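PDB 1W07: acyl-coa oxidase from Arabidopsis thaliana, which uses FAD to desaturate long- and medium-chain acyl-CoAs to 2-trans-enoyl-CoAs in peroxisomal beta-oxidation, passing the electrons to oxygen to give hydrogen peroxide. Local coordinates for residues Lys111-Glu116 with Gln253-Leu258; Ser469-Ala474 with Pro579-Leu584. The protein carries 1 engineered substitution. All coordinates share one frame; numbering follows the deposited sequence.

Contact 1 of 2, residues Lys111-Glu116 with Gln253-Leu258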
loop_
_atom_site.group_PDB
_atom_site.type_symbol
_atom_site.label_atom_id
_atom_site.label_comp_id
_atom_site.label_asym_id
_atom_site.label_seq_id
_atom_site.Cartn_x
_atom_site.Cartn_y
_atom_site.Cartn_z
ATOM N N LYS B 111 -36.026 -3.701 -1.836
ATOM C CA LYS B 111 -36.620 -3.483 -3.155
ATOM C C LYS B 111 -36.513 -4.708 -4.070
ATOM O O LYS B 111 -37.467 -5.070 -4.760
ATOM C CB LYS B 111 -35.954 -2.306 -3.874
ATOM C CG LYS B 111 -36.367 -0.936 -3.373
ATOM C CD LYS B 111 -35.743 0.171 -4.222
ATOM C CE LYS B 111 -36.126 1.556 -3.705
ATOM N NZ LYS B 111 -35.467 2.661 -4.467
ATOM N N GLY B 112 -35.349 -5.342 -4.089
ATOM C CA GLY B 112 -35.178 -6.494 -4.952
ATOM C C GLY B 112 -35.582 -7.836 -4.376
ATOM O O GLY B 112 -35.799 -8.786 -5.126
ATOM N N GLN B 113 -35.690 -7.925 -3.057
ATOM C CA GLN B 113 -36.030 -9.185 -2.408
ATOM C C GLN B 113 -37.359 -9.142 -1.663
ATOM O O GLN B 113 -37.903 -10.177 -1.273
ATOM C CB GLN B 113 -34.906 -9.577 -1.444
ATOM C CG GLN B 113 -33.630 -10.033 -2.146
ATOM C CD GLN B 113 -32.396 -9.870 -1.276
ATOM O OE1 GLN B 113 -32.404 -10.217 -0.095
ATOM N NE2 GLN B 113 -31.326 -9.343 -1.859
ATOM N N GLY B 114 -37.889 -7.944 -1.466
ATOM C CA GLY B 114 -39.153 -7.828 -0.764
ATOM C C GLY B 114 -40.355 -7.932 -1.686
ATOM O O GLY B 114 -40.264 -7.669 -2.889
ATOM N N THR B 115 -41.486 -8.324 -1.116
ATOM C CA THR B 115 -42.717 -8.435 -1.881
ATOM C C THR B 115 -43.306 -7.040 -2.067
ATOM O O THR B 115 -42.928 -6.102 -1.363
ATOM C CB THR B 115 -43.739 -9.319 -1.148
ATOM O OG1 THR B 115 -43.141 -10.587 -0.840
ATOM C CG2 THR B 115 -44.951 -9.552 -2.023
ATOM N N GLU B 116 -44.229 -6.904 -3.016
ATOM C CA GLU B 116 -44.862 -5.616 -3.278
ATOM C C GLU B 116 -45.448 -5.048 -1.994
ATOM O O GLU B 116 -45.360 -3.850 -1.743
ATOM C CB GLU B 116 -45.953 -5.766 -4.343
ATOM N N GLN B 253 -41.805 -11.070 8.052
ATOM C CA GLN B 253 -40.629 -10.211 7.993
ATOM C C GLN B 253 -39.513 -10.859 7.168
ATOM O O GLN B 253 -38.395 -10.345 7.066
ATOM C CB GLN B 253 -40.147 -9.847 9.400
ATOM C CG GLN B 253 -40.622 -8.459 9.844
ATOM C CD GLN B 253 -40.215 -8.098 11.263
ATOM O OE1 GLN B 253 -39.050 -8.210 11.635
ATOM N NE2 GLN B 253 -41.180 -7.665 12.061
ATOM N N MET B 254 -39.843 -11.995 6.564
ATOM C CA MET B 254 -38.907 -12.698 5.703
ATOM C C MET B 254 -39.137 -12.157 4.300
ATOM O O MET B 254 -40.263 -12.194 3.805
ATOM C CB MET B 254 -39.190 -14.201 5.694
ATOM C CG MET B 254 -38.335 -14.976 4.689
ATOM S SD MET B 254 -38.954 -16.640 4.296
ATOM C CE MET B 254 -38.515 -16.777 2.599
ATOM N N LEU B 255 -38.086 -11.647 3.664
ATOM C CA LEU B 255 -38.221 -11.120 2.308
ATOM C C LEU B 255 -38.714 -12.272 1.443
ATOM O O LEU B 255 -37.995 -13.244 1.222
ATOM C CB LEU B 255 -36.872 -10.593 1.806
ATOM C CG LEU B 255 -36.264 -9.449 2.633
ATOM C CD1 LEU B 255 -34.900 -9.053 2.085
ATOM C CD2 LEU B 255 -37.210 -8.259 2.614
ATOM N N MET B 256 -39.948 -12.170 0.959
ATOM C CA MET B 256 -40.525 -13.236 0.154
ATOM C C MET B 256 -40.939 -12.853 -1.265
ATOM O O MET B 256 -42.098 -13.001 -1.633
ATOM C CB MET B 256 -41.720 -13.852 0.895
ATOM C CG MET B 256 -41.366 -14.455 2.257
ATOM S SD MET B 256 -42.623 -15.574 2.931
ATOM C CE MET B 256 -42.840 -14.955 4.570
ATOM N N ARG B 257 -39.993 -12.362 -2.057
ATOM C CA ARG B 257 -40.294 -11.999 -3.435
ATOM C C ARG B 257 -40.046 -13.197 -4.340
ATOM O O ARG B 257 -40.781 -13.426 -5.302
ATOM C CB ARG B 257 -39.413 -10.853 -3.917
ATOM C CG ARG B 257 -39.680 -10.479 -5.365
ATOM C CD ARG B 257 -38.572 -9.606 -5.938
ATOM N NE ARG B 257 -38.792 -9.319 -7.354
ATOM C CZ ARG B 257 -37.904 -8.734 -8.156
ATOM N NH1 ARG B 257 -36.716 -8.359 -7.693
ATOM N NH2 ARG B 257 -38.197 -8.538 -9.435
ATOM N N LEU B 258 -38.999 -13.958 -4.031
ATOM C CA LEU B 258 -38.643 -15.129 -4.824
ATOM C C LEU B 258 -38.853 -16.431 -4.073
ATOM O O LEU B 258 -38.771 -17.506 -4.660
ATOM C CB LEU B 258 -37.180 -15.048 -5.258
ATOM C CG LEU B 258 -36.684 -13.715 -5.811
ATOM C CD1 LEU B 258 -35.361 -13.950 -6.522
ATOM C CD2 LEU B 258 -37.714 -13.118 -6.767
#
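Arg257 reaches from the loop between strands 247-250 and 259-261 to the C-terminal end of helix 98-113, joining the beta domain of the acyl-CoA oxidase fold to its N-terminal helical domain. Its guanidinium takes a carbonyl of the last helical turn: NH1 donates to Gly112 O at 2.8 Å, nearly straight at 171°, with the oxygen at the guanidinium edge and in its plane. CG stands anti to the backbone N (chi1 178°) and the chain runs extended to NE, which carries the charged group along the helix end, where the carbonyl-rich C-terminal end of the helix would probably favour a positive charge. Arg257 N gives Gln113 O a weak hydrogen bond of 3.1 Å. Gln118 OE1, in the following helix 116-128, accepts from both Thr115 N and Met256 N and so bridges the two segments. Past Gly114, where the chain leaves the helix, Thr115 OG1 lies 2.7 Å from Met256 O, and Lys260 NZ donates to that same oxygen.

Apolar contact centres on Leu255, whose two methyls divide the work. Gln113 OE1 lies beside CD1, but its hydrogen bond is with Tyr189 OH. Leu255 CD2 lies 3.9 Å from Gly114 CA, and Leu255 CD1 packs against Gln113 CB at 3.6 Å.

Contact 2 of 2, residues Ser469-Ala474 with Pro579-Leu584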
loop_
_atom_site.group_PDB
_atom_site.type_symbol
_atom_site.label_atom_id
_atom_site.label_comp_id
_atom_site.label_asym_id
_atom_site.label_seq_id
_atom_site.Cartn_x
_atom_site.Cartn_y
_atom_site.Cartn_z
ATOM N N SER B 469 1.951 -9.939 -35.460
ATOM C CA SER B 469 1.765 -8.503 -35.602
ATOM C C SER B 469 2.635 -7.958 -36.735
ATOM O O SER B 469 3.781 -8.378 -36.907
ATOM C CB SER B 469 2.122 -7.812 -34.285
ATOM O OG SER B 469 1.775 -6.444 -34.319
ATOM N N GLY B 470 2.084 -7.026 -37.507
ATOM C CA GLY B 470 2.829 -6.449 -38.612
ATOM C C GLY B 470 3.668 -5.257 -38.203
ATOM O O GLY B 470 4.290 -4.609 -39.044
ATOM N N VAL B 471 3.688 -4.973 -36.904
ATOM C CA VAL B 471 4.447 -3.847 -36.373
ATOM C C VAL B 471 5.872 -3.806 -36.921
ATOM O O VAL B 471 6.627 -4.772 -36.798
ATOM C CB VAL B 471 4.510 -3.901 -34.833
ATOM C CG1 VAL B 471 5.460 -2.846 -34.318
ATOM C CG2 VAL B 471 3.115 -3.684 -34.250
ATOM N N GLN B 472 6.228 -2.681 -37.533
ATOM C CA GLN B 472 7.560 -2.494 -38.098
ATOM C C GLN B 472 8.130 -1.175 -37.604
ATOM O O GLN B 472 9.337 -0.929 -37.701
ATOM C CB GLN B 472 7.501 -2.500 -39.633
ATOM C CG GLN B 472 7.087 -3.835 -40.248
ATOM C CD GLN B 472 7.139 -3.827 -41.768
ATOM O OE1 GLN B 472 8.171 -3.509 -42.366
ATOM N NE2 GLN B 472 6.029 -4.185 -42.402
ATOM N N LYS B 473 7.251 -0.328 -37.077
ATOM C CA LYS B 473 7.650 0.983 -36.559
ATOM C C LYS B 473 6.855 1.292 -35.296
ATOM O O LYS B 473 5.702 0.865 -35.153
ATOM C CB LYS B 473 7.390 2.072 -37.604
ATOM C CG LYS B 473 5.914 2.295 -37.927
ATOM C CD LYS B 473 5.702 3.491 -38.855
ATOM C CE LYS B 473 5.657 3.081 -40.320
ATOM N NZ LYS B 473 4.398 2.341 -40.639
ATOM N N ALA B 474 7.468 2.044 -34.391
ATOM C CA ALA B 474 6.837 2.407 -33.125
ATOM C C ALA B 474 5.432 2.943 -33.338
ATOM O O ALA B 474 4.506 2.581 -32.612
ATOM C CB ALA B 474 7.688 3.448 -32.390
ATOM N N PRO B 579 10.444 -9.630 -29.753
ATOM C CA PRO B 579 11.144 -8.714 -28.851
ATOM C C PRO B 579 11.381 -7.342 -29.477
ATOM O O PRO B 579 11.349 -6.326 -28.791
ATOM C CB PRO B 579 12.442 -9.452 -28.563
ATOM C CG PRO B 579 11.998 -10.870 -28.544
ATOM C CD PRO B 579 11.080 -10.959 -29.744
ATOM N N LYS B 580 11.617 -7.318 -30.781
ATOM C CA LYS B 580 11.864 -6.066 -31.482
ATOM C C LYS B 580 10.607 -5.207 -31.517
ATOM O O LYS B 580 10.665 -3.994 -31.332
ATOM C CB LYS B 580 12.342 -6.346 -32.911
ATOM C CG LYS B 580 12.736 -5.095 -33.672
ATOM C CD LYS B 580 12.982 -5.395 -35.147
ATOM C CE LYS B 580 13.047 -4.106 -35.960
ATOM N NZ LYS B 580 12.955 -4.357 -37.431
ATOM N N GLN B 581 9.463 -5.836 -31.756
ATOM C CA GLN B 581 8.219 -5.088 -31.798
ATOM C C GLN B 581 7.873 -4.622 -30.386
ATOM O O GLN B 581 7.185 -3.612 -30.207
ATOM C CB GLN B 581 7.088 -5.957 -32.352
ATOM C CG GLN B 581 7.342 -6.478 -33.767
ATOM C CD GLN B 581 6.275 -7.462 -34.223
ATOM O OE1 GLN B 581 5.891 -8.367 -33.478
ATOM N NE2 GLN B 581 5.810 -7.304 -35.455
ATOM N N ALA B 582 8.359 -5.358 -29.387
ATOM C CA ALA B 582 8.104 -5.029 -27.989
ATOM C C ALA B 582 8.899 -3.786 -27.630
ATOM O O ALA B 582 8.432 -2.930 -26.883
ATOM C CB ALA B 582 8.504 -6.198 -27.090
ATOM N N SER B 583 10.103 -3.697 -28.184
ATOM C CA SER B 583 10.975 -2.563 -27.949
ATOM C C SER B 583 10.399 -1.327 -28.644
ATOM O O SER B 583 10.609 -0.199 -28.199
ATOM C CB SER B 583 12.380 -2.873 -28.474
ATOM O OG SER B 583 13.328 -1.945 -27.982
ATOM N N LEU B 584 9.673 -1.542 -29.737
ATOM C CA LEU B 584 9.038 -0.445 -30.470
ATOM C C LEU B 584 7.858 0.107 -29.670
ATOM O O LEU B 584 7.570 1.307 -29.705
ATOM C CB LEU B 584 8.546 -0.936 -31.840
ATOM C CG LEU B 584 9.641 -1.232 -32.876
ATOM C CD1 LEU B 584 9.041 -1.897 -34.116
ATOM C CD2 LEU B 584 10.331 0.079 -33.226
#
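Gln581, on the first turn of helix 579-596, directs its carboxamide into the loop 469-474 and bonds two of its carbonyls with one nitrogen. NE2 donates to Ser469 O at 2.7 Å, approaching from above that carbonyl plane, and to Val471 O at 3.0 Å, where it lies on a lone pair in the carbonyl plane. Both oxygens lie close to the plane of the amide, as expected when each takes one of the two N-H groups. OE1 accepts from Thr578 N, so the amide's rotation is fixed at both ends. Shortening this side chain to an alanine would remove the carboxamide and is likely to leave Ser469 O, Val471 O and Thr578 N without their partner, with a gap beside Val471.

The apolar part lies one turn further along the helix. The side chains of Leu584 and Val471 lie alongside each other, pointing opposite ways, with Leu584 CD1 3.7 Å from Val471 CG1 and equally close to Gln472 C. Leu584 CD2 rests 3.7 Å from Ala474 N, and Ala474 CB in turn sits 3.4 Å from Leu584 O.

Ser469 and Val471 also touch Val482 of helix 480-503. Far from the FAD site, the arrangement is a loop-to-helix join in the C-terminal helical domain of acyl-CoA oxidases, where the Ser469 backbone hydrogen-bonds to that of Cys576, half of the Cys467-Cys576 disulfide.

Overall arrangement
From the N terminus, the chain runs through the N-terminal helices to the end of helix 98-113, then through helix 116-128 and the beta domain before contact 1 closes a loop of 136 intervening residues at 253-258. Helices 278-309, 328-363 and 370-398 follow, and the chain has passed Glu424, the inferred proton acceptor, before contact 2 opens at 469-474. Its loop of 104 residues is mostly helical and closes at 579-584. The two loops are in series, neither nesting nor crossing. Contact 1 links two domains, whereas contact 2 works within the C-terminal helical region. Their centres lie about 57 Å apart, on opposite sides of the chain's centre.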